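Local coordinates for protein tapirin (Caldicellulosiruptor kristjanssonii, PDB 6N2B) that probably binds cellulose through its beta-helical C-terminal domain, which carries a calcium ion, as a cell-adhesion protein of a thermophilic bacterium, at residues 438-451 and 466-478. Sequence-based numbering, arbitrary orientation.
Sequences SVYDKSATPWEIVV and VNSKLGSFPSNVR
Tyr440 lays its ring over the last turn of helix 459-470: the carbonyl O of Lys469 sits over one ring face, 3.5 Å from CZ, and Leu470 CD2 touches CD2 of the ring obliquely. Leu470 lies between two aromatics, its other methyl, CD1, reaching Trp447 CE3 at 3.8 Å. Pro474 CG meets the same part of the indole, while Ser472 OG lies at the ring's edge. Deeper in, Ile449 packs CG2 on Val477 CG2 and brings CD1 within 4.4 Å of Val466 CG2.

Two lysines, one from each side, bridge the hairpin and the helix end. Lys469, bent at chi2 (-58°) and chi4, curls back so that NZ donates to Ser438 OG at 2.8 Å; that hydroxyl also bonds the calcium ligand Glu465. Lys442 instead runs extended past the indole face and gives NZ to Leu470 O at 3.0 Å, from above the carbonyl plane. A water bonded to Lys469 O also bonds Tyr440 OH weakly. With an alanine in place of Tyr440, Lys469 O would probably lose the ring over it and Leu470 CD2 its aromatic partner, opening a gap between hairpin and helix end.

Beyond the Pro474-Val477 turn, backbone pairing takes over: Arg478 N donates to Trp447 O (2.9 Å) and Ile449 N to Arg478 O, starting the parallel pairing of strands 448-453 and 478-483. Pro446 CD sits over the centre of one face of the Arg478 guanidinium, 3.6 Å above the guanidinium plane, and a water links Arg478 to Glu448, whose OE1 bonds Gly535 N.

Apolar side chains thus hold the beta-hairpin against the helix end, and parallel pairing joins it to the next strand, while Lys469, also in long, weak ion pairs with Asp429 and Glu465, links this packing to the calcium site.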
ATOM      1  N   SER A 438      22.127   1.055 -16.916  1.00 16.38           N
ATOM      2  CA  SER A 438      22.307   0.973 -15.479  1.00 19.08           C
ATOM      3  C   SER A 438      23.449   1.874 -15.038  1.00 16.92           C
ATOM      4  O   SER A 438      24.301   2.276 -15.833  1.00 17.46           O
ATOM      5  CB  SER A 438      22.562  -0.472 -15.026  1.00 15.61           C
ATOM      6  OG  SER A 438      23.678  -1.026 -15.697  1.00 17.26           O
ATOM      7  N   VAL A 439      23.424   2.191 -13.747  1.00 20.18           N
ATOM      8  CA  VAL A 439      24.520   2.791 -12.999  1.00 16.89           C
ATOM      9  C   VAL A 439      24.729   1.948 -11.747  1.00 18.43           C
ATOM     10  O   VAL A 439      23.751   1.518 -11.123  1.00 23.01           O
ATOM     11  CB  VAL A 439      24.191   4.247 -12.621  1.00 21.32           C
ATOM     12  CG1 VAL A 439      25.166   4.784 -11.567  1.00 16.03           C
ATOM     13  CG2 VAL A 439      24.152   5.106 -13.870  1.00 13.93           C
ATOM     14  N   TYR A 440      25.988   1.703 -11.376  1.00 13.59           N
ATOM     15  CA  TYR A 440      26.276   0.852 -10.228  1.00 16.59           C
ATOM     16  C   TYR A 440      27.256   1.525  -9.279  1.00 16.64           C
ATOM     17  O   TYR A 440      27.867   2.542  -9.598  1.00 23.76           O
ATOM     18  CB  TYR A 440      26.817  -0.515 -10.657  1.00 17.17           C
ATOM     19  CG  TYR A 440      28.200  -0.519 -11.274  1.00 23.45           C
ATOM     20  CD1 TYR A 440      28.381  -0.295 -12.641  1.00 19.02           C
ATOM     21  CD2 TYR A 440      29.325  -0.790 -10.498  1.00 24.42           C
ATOM     22  CE1 TYR A 440      29.637  -0.313 -13.207  1.00 20.85           C
ATOM     23  CE2 TYR A 440      30.588  -0.823 -11.059  1.00 24.81           C
ATOM     24  CZ  TYR A 440      30.740  -0.582 -12.416  1.00 26.74           C
ATOM     25  OH  TYR A 440      32.007  -0.609 -12.971  1.00 38.30           O
ATOM     26  N   ASP A 441      27.392   0.935  -8.090  1.00 18.90           N
ATOM     27  CA  ASP A 441      28.241   1.451  -7.013  1.00 16.10           C
ATOM     28  C   ASP A 441      28.857   0.260  -6.290  1.00 18.57           C
ATOM     29  O   ASP A 441      28.155  -0.459  -5.571  1.00 17.03           O
ATOM     30  CB  ASP A 441      27.435   2.320  -6.050  1.00 14.27           C
ATOM     31  CG  ASP A 441      28.262   2.870  -4.882  1.00 26.04           C
ATOM     32  OD1 ASP A 441      29.461   2.515  -4.718  1.00 21.44           O
ATOM     33  OD2 ASP A 441      27.682   3.674  -4.109  1.00 22.97           O
ATOM     34  N   LYS A 442      30.159   0.045  -6.479  1.00 18.30           N
ATOM     35  CA  LYS A 442      30.852  -1.021  -5.767  1.00 25.32           C
ATOM     36  C   LYS A 442      31.490  -0.538  -4.476  1.00 24.99           C
ATOM     37  O   LYS A 442      32.041  -1.356  -3.738  1.00 27.04           O
ATOM     38  CB  LYS A 442      31.913  -1.674  -6.654  1.00 21.32           C
ATOM     39  CG  LYS A 442      31.354  -2.605  -7.702  1.00 21.62           C
ATOM     40  CD  LYS A 442      32.439  -3.426  -8.399  1.00 23.87           C
ATOM     41  CE  LYS A 442      31.838  -4.502  -9.320  1.00 26.02           C
ATOM     42  NZ  LYS A 442      32.830  -5.425  -9.927  1.00 22.37           N
ATOM     43  N   SER A 443      31.423   0.764  -4.183  1.00 31.05           N
ATOM     44  CA  SER A 443      31.925   1.257  -2.904  1.00 33.71           C
ATOM     45  C   SER A 443      30.996   0.888  -1.754  1.00 28.70           C
ATOM     46  O   SER A 443      31.440   0.836  -0.603  1.00 25.81           O
ATOM     47  CB  SER A 443      32.120   2.775  -2.954  1.00 27.66           C
ATOM     48  OG  SER A 443      30.960   3.454  -2.509  1.00 34.05           O
ATOM     49  N   ALA A 444      29.726   0.626  -2.048  1.00 32.76           N
ATOM     50  CA  ALA A 444      28.762   0.187  -1.054  1.00 26.31           C
ATOM     51  C   ALA A 444      28.923  -1.306  -0.765  1.00 33.67           C
ATOM     52  O   ALA A 444      29.552  -2.057  -1.520  1.00 34.55           O
ATOM     53  CB  ALA A 444      27.345   0.487  -1.532  1.00 22.50           C
ATOM     54  N   THR A 445      28.346  -1.732   0.353  1.00 36.30           N
ATOM     55  CA  THR A 445      28.372  -3.134   0.753  1.00 28.93           C
ATOM     56  C   THR A 445      26.999  -3.501   1.287  1.00 31.37           C
ATOM     57  O   THR A 445      26.583  -2.967   2.324  1.00 37.90           O
ATOM     58  CB  THR A 445      29.441  -3.384   1.814  1.00 35.79           C
ATOM     59  OG1 THR A 445      30.695  -2.854   1.355  1.00 46.04           O
ATOM     60  CG2 THR A 445      29.576  -4.888   2.100  1.00 35.64           C
ATOM     61  N   PRO A 446      26.233  -4.352   0.590  1.00 25.09           N
ATOM     62  CA  PRO A 446      26.511  -4.971  -0.705  1.00 21.32           C
ATOM     63  C   PRO A 446      26.543  -3.990  -1.861  1.00 23.19           C
ATOM     64  O   PRO A 446      26.125  -2.843  -1.707  1.00 23.00           O
ATOM     65  CB  PRO A 446      25.328  -5.932  -0.891  1.00 26.77           C
ATOM     66  CG  PRO A 446      24.645  -6.004   0.435  1.00 21.15           C
ATOM     67  CD  PRO A 446      24.885  -4.694   1.068  1.00 22.71           C
ATOM     68  N   TRP A 447      27.023  -4.454  -3.013  1.00 26.45           N
ATOM     69  CA  TRP A 447      27.018  -3.637  -4.217  1.00 21.30           C
ATOM     70  C   TRP A 447      25.598  -3.204  -4.554  1.00 25.48           C
ATOM     71  O   TRP A 447      24.631  -3.944  -4.343  1.00 24.44           O
ATOM     72  CB  TRP A 447      27.596  -4.411  -5.397  1.00 18.57           C
ATOM     73  CG  TRP A 447      29.026  -4.784  -5.264  1.00 24.53           C
ATOM     74  CD1 TRP A 447      29.943  -4.286  -4.366  1.00 24.10           C
ATOM     75  CD2 TRP A 447      29.724  -5.739  -6.062  1.00 28.73           C
ATOM     76  NE1 TRP A 447      31.169  -4.885  -4.564  1.00 20.54           N
ATOM     77  CE2 TRP A 447      31.061  -5.779  -5.596  1.00 24.61           C
ATOM     78  CE3 TRP A 447      29.350  -6.566  -7.130  1.00 23.75           C
ATOM     79  CZ2 TRP A 447      32.015  -6.613  -6.158  1.00 21.08           C
ATOM     80  CZ3 TRP A 447      30.298  -7.394  -7.687  1.00 24.74           C
ATOM     81  CH2 TRP A 447      31.618  -7.413  -7.200  1.00 29.74           C
ATOM     82  N   GLU A 448      25.480  -2.000  -5.099  1.00 22.23           N
ATOM     83  CA  GLU A 448      24.196  -1.431  -5.463  1.00 18.56           C
ATOM     84  C   GLU A 448      24.194  -1.133  -6.955  1.00 22.83           C
ATOM     85  O   GLU A 448      25.185  -0.642  -7.504  1.00 25.00           O
ATOM     86  CB  GLU A 448      23.912  -0.156  -4.655  1.00 21.71           C
ATOM     87  CG  GLU A 448      23.979  -0.333  -3.142  1.00 13.16           C
ATOM     88  CD  GLU A 448      23.504   0.912  -2.377  1.00 26.90           C
ATOM     89  OE1 GLU A 448      23.008   1.877  -3.025  1.00 18.13           O
ATOM     90  OE2 GLU A 448      23.632   0.926  -1.120  1.00 24.22           O
ATOM     91  N   ILE A 449      23.102  -1.463  -7.626  1.00 19.57           N
ATOM     92  CA  ILE A 449      22.961  -1.148  -9.039  1.00 15.36           C
ATOM     93  C   ILE A 449      21.519  -0.754  -9.256  1.00 15.41           C
ATOM     94  O   ILE A 449      20.611  -1.351  -8.674  1.00 20.40           O
ATOM     95  CB  ILE A 449      23.366  -2.320  -9.967  1.00 13.89           C
ATOM     96  CG1 ILE A 449      23.041  -1.988 -11.431  1.00 15.19           C
ATOM     97  CG2 ILE A 449      22.713  -3.621  -9.575  1.00  8.31           C
ATOM     98  CD1 ILE A 449      23.857  -2.800 -12.449  1.00  9.78           C
ATOM     99  N   VAL A 450      21.308   0.291 -10.045  1.00 16.85           N
ATOM    100  CA  VAL A 450      19.977   0.660 -10.502  1.00 19.55           C
ATOM    101  C   VAL A 450      19.887   0.310 -11.980  1.00 23.44           C
ATOM    102  O   VAL A 450      20.818   0.585 -12.749  1.00 21.65           O
ATOM    103  CB  VAL A 450      19.674   2.146 -10.262  1.00 15.94           C
ATOM    104  CG1 VAL A 450      20.811   3.008 -10.782  1.00 16.58           C
ATOM    105  CG2 VAL A 450      18.370   2.505 -10.924  1.00 14.60           C
ATOM    106  N   VAL A 451      18.788  -0.329 -12.368  1.00 17.51           N
ATOM    107  CA  VAL A 451      18.580  -0.768 -13.740  1.00 17.27           C
ATOM    108  C   VAL A 451      17.433   0.042 -14.340  1.00 15.08           C
ATOM    109  O   VAL A 451      16.321   0.053 -13.801  1.00 12.57           O
ATOM    110  CB  VAL A 451      18.320  -2.280 -13.790  1.00 15.85           C
ATOM    111  CG1 VAL A 451      17.935  -2.727 -15.199  1.00 12.42           C
ATOM    112  CG2 VAL A 451      19.581  -3.014 -13.301  1.00 11.77           C
ATOM    113  N   VAL A 466      23.235  -6.914 -15.515  1.00 14.66           N
ATOM    114  CA  VAL A 466      23.958  -6.870 -14.244  1.00 20.90           C
ATOM    115  C   VAL A 466      25.367  -7.448 -14.398  1.00 20.40           C
ATOM    116  O   VAL A 466      26.356  -6.825 -13.995  1.00 22.60           O
ATOM    117  CB  VAL A 466      23.157  -7.591 -13.137  1.00 29.09           C
ATOM    118  CG1 VAL A 466      24.021  -7.859 -11.930  1.00 19.31           C
ATOM    119  CG2 VAL A 466      21.930  -6.765 -12.715  1.00 17.27           C
ATOM    120  N   ASN A 467      25.484  -8.637 -14.994  1.00 17.56           N
ATOM    121  CA  ASN A 467      26.794  -9.269 -15.159  1.00 18.84           C
ATOM    122  C   ASN A 467      27.748  -8.415 -15.974  1.00 19.79           C
ATOM    123  O   ASN A 467      28.960  -8.425 -15.735  1.00 19.41           O
ATOM    124  CB  ASN A 467      26.655 -10.624 -15.856  1.00 20.06           C
ATOM    125  CG  ASN A 467      26.342 -11.730 -14.905  1.00 27.03           C
ATOM    126  OD1 ASN A 467      27.184 -12.141 -14.087  1.00 19.61           O
ATOM    127  ND2 ASN A 467      25.116 -12.255 -15.021  1.00 20.13           N
ATOM    128  N   SER A 468      27.237  -7.729 -16.990  1.00 22.76           N
ATOM    129  CA  SER A 468      28.124  -6.913 -17.801  1.00 23.32           C
ATOM    130  C   SER A 468      28.762  -5.802 -16.969  1.00 24.74           C
ATOM    131  O   SER A 468      29.943  -5.480 -17.151  1.00 25.96           O
ATOM    132  CB  SER A 468      27.357  -6.328 -18.976  1.00 22.65           C
ATOM    133  OG  SER A 468      26.445  -5.342 -18.501  1.00 28.79           O
ATOM    134  N   LYS A 469      27.994  -5.203 -16.049  1.00 17.05           N
ATOM    135  CA  LYS A 469      28.513  -4.066 -15.302  1.00 17.41           C
ATOM    136  C   LYS A 469      29.371  -4.503 -14.128  1.00 29.36           C
ATOM    137  O   LYS A 469      30.347  -3.816 -13.790  1.00 24.00           O
ATOM    138  CB  LYS A 469      27.379  -3.166 -14.805  1.00 13.03           C
ATOM    139  CG  LYS A 469      26.527  -2.530 -15.930  1.00 19.34           C
ATOM    140  CD  LYS A 469      27.377  -1.698 -16.870  1.00 13.28           C
ATOM    141  CE  LYS A 469      26.562  -0.791 -17.750  1.00 17.94           C
ATOM    142  NZ  LYS A 469      25.782   0.265 -17.043  1.00 20.88           N
ATOM    143  N   LEU A 470      29.052  -5.653 -13.522  1.00 27.08           N
ATOM    144  CA  LEU A 470      29.667  -6.070 -12.272  1.00 14.35           C
ATOM    145  C   LEU A 470      30.670  -7.196 -12.415  1.00 20.98           C
ATOM    146  O   LEU A 470      31.362  -7.506 -11.437  1.00 23.56           O
ATOM    147  CB  LEU A 470      28.585  -6.507 -11.287  1.00 15.90           C
ATOM    148  CG  LEU A 470      27.495  -5.482 -10.984  1.00 19.91           C
ATOM    149  CD1 LEU A 470      26.702  -5.954  -9.774  1.00 20.43           C
ATOM    150  CD2 LEU A 470      28.070  -4.089 -10.745  1.00 12.38           C
ATOM    151  N   GLY A 471      30.764  -7.818 -13.592  1.00 26.08           N
ATOM    152  CA  GLY A 471      31.542  -9.028 -13.766  1.00 15.33           C
ATOM    153  C   GLY A 471      31.015 -10.217 -12.999  1.00 19.52           C
ATOM    154  O   GLY A 471      31.688 -11.248 -12.945  1.00 18.22           O
ATOM    155  N   SER A 472      29.843 -10.094 -12.383  1.00 22.43           N
ATOM    156  CA  SER A 472      29.161 -11.186 -11.694  1.00 21.85           C
ATOM    157  C   SER A 472      27.765 -10.693 -11.346  1.00 24.96           C
ATOM    158  O   SER A 472      27.352  -9.599 -11.756  1.00 20.56           O
ATOM    159  CB  SER A 472      29.923 -11.639 -10.445  1.00 18.49           C
ATOM    160  OG  SER A 472      30.004 -10.600  -9.475  1.00 19.09           O
ATOM    161  N   PHE A 473      27.060 -11.489 -10.549  1.00 23.48           N
ATOM    162  CA  PHE A 473      25.692 -11.180 -10.126  1.00 20.68           C
ATOM    163  C   PHE A 473      25.505 -11.847  -8.768  1.00 23.18           C
ATOM    164  O   PHE A 473      24.938 -12.943  -8.665  1.00 19.45           O
ATOM    165  CB  PHE A 473      24.682 -11.690 -11.165  1.00 15.56           C
ATOM    166  CG  PHE A 473      23.272 -11.180 -10.985  1.00 15.85           C
ATOM    167  CD1 PHE A 473      22.832 -10.647  -9.773  1.00 26.48           C
ATOM    168  CD2 PHE A 473      22.370 -11.260 -12.032  1.00 13.86           C
ATOM    169  CE1 PHE A 473      21.527 -10.197  -9.621  1.00 18.09           C
ATOM    170  CE2 PHE A 473      21.058 -10.802 -11.889  1.00 17.40           C
ATOM    171  CZ  PHE A 473      20.641 -10.270 -10.692  1.00 15.94           C
ATOM    172  N   PRO A 474      26.034 -11.243  -7.700  1.00 32.03           N
ATOM    173  CA  PRO A 474      25.976 -11.905  -6.391  1.00 26.97           C
ATOM    174  C   PRO A 474      24.570 -11.841  -5.835  1.00 28.92           C
ATOM    175  O   PRO A 474      23.819 -10.896  -6.092  1.00 27.76           O
ATOM    176  CB  PRO A 474      26.960 -11.103  -5.531  1.00 24.78           C
ATOM    177  CG  PRO A 474      26.991  -9.736  -6.149  1.00 15.58           C
ATOM    178  CD  PRO A 474      26.626  -9.890  -7.613  1.00 24.69           C
ATOM    179  N   SER A 475      24.208 -12.874  -5.077  1.00 30.90           N
ATOM    180  CA  SER A 475      22.842 -12.964  -4.586  1.00 21.44           C
ATOM    181  C   SER A 475      22.491 -11.809  -3.658  1.00 24.87           C
ATOM    182  O   SER A 475      21.310 -11.465  -3.535  1.00 31.44           O
ATOM    183  CB  SER A 475      22.639 -14.298  -3.875  1.00 28.48           C
ATOM    184  OG  SER A 475      23.358 -14.336  -2.652  1.00 40.24           O
ATOM    185  N   ASN A 476      23.486 -11.179  -3.035  1.00 31.79           N
ATOM    186  CA  ASN A 476      23.251 -10.109  -2.074  1.00 29.69           C
ATOM    187  C   ASN A 476      23.151  -8.720  -2.717  1.00 26.13           C
ATOM    188  O   ASN A 476      23.063  -7.726  -1.987  1.00 26.86           O
ATOM    189  CB  ASN A 476      24.344 -10.131  -0.979  1.00 25.42           C
ATOM    190  CG  ASN A 476      25.692  -9.515  -1.432  1.00 34.55           C
ATOM    191  OD1 ASN A 476      25.907  -9.218  -2.609  1.00 32.19           O
ATOM    192  ND2 ASN A 476      26.599  -9.319  -0.476  1.00 27.86           N
ATOM    193  N   VAL A 477      23.142  -8.616  -4.049  1.00 20.65           N
ATOM    194  CA  VAL A 477      23.183  -7.292  -4.672  1.00 28.35           C
ATOM    195  C   VAL A 477      21.900  -6.522  -4.369  1.00 18.14           C
ATOM    196  O   VAL A 477      20.796  -7.074  -4.387  1.00 20.34           O
ATOM    197  CB  VAL A 477      23.452  -7.381  -6.189  1.00 19.00           C
ATOM    198  CG1 VAL A 477      22.331  -8.084  -6.929  1.00 19.06           C
ATOM    199  CG2 VAL A 477      23.655  -5.993  -6.757  1.00 17.22           C
ATOM    200  N   ARG A 478      22.055  -5.250  -4.018  1.00 21.02           N
ATOM    201  CA  ARG A 478      20.924  -4.355  -3.824  1.00 17.31           C
ATOM    202  C   ARG A 478      20.474  -3.858  -5.188  1.00 19.45           C
ATOM    203  O   ARG A 478      21.270  -3.275  -5.938  1.00 16.59           O
ATOM    204  CB  ARG A 478      21.308  -3.185  -2.922  1.00 20.85           C
ATOM    205  CG  ARG A 478      21.736  -3.596  -1.531  1.00 17.33           C
ATOM    206  CD  ARG A 478      20.512  -3.724  -0.659  1.00 23.21           C
ATOM    207  NE  ARG A 478      20.751  -4.559   0.513  1.00 23.25           N
ATOM    208  CZ  ARG A 478      21.266  -4.115   1.651  1.00 15.93           C
ATOM    209  NH1 ARG A 478      21.606  -2.841   1.783  1.00 12.73           N
ATOM    210  NH2 ARG A 478      21.451  -4.957   2.649  1.00 18.88           N
TER
HETATM  211  O   HOH W   1      31.874  -1.555 -15.913  1.00 25.57           O
HETATM  212  O   HOH W   2      33.085  -3.803 -13.161  1.00 33.82           O
HETATM  213  O   HOH W   3      28.265  -7.480  -3.284  1.00 24.62           O
HETATM  214  O   HOH W   4      21.109  -0.354  -0.034  1.00 21.18           O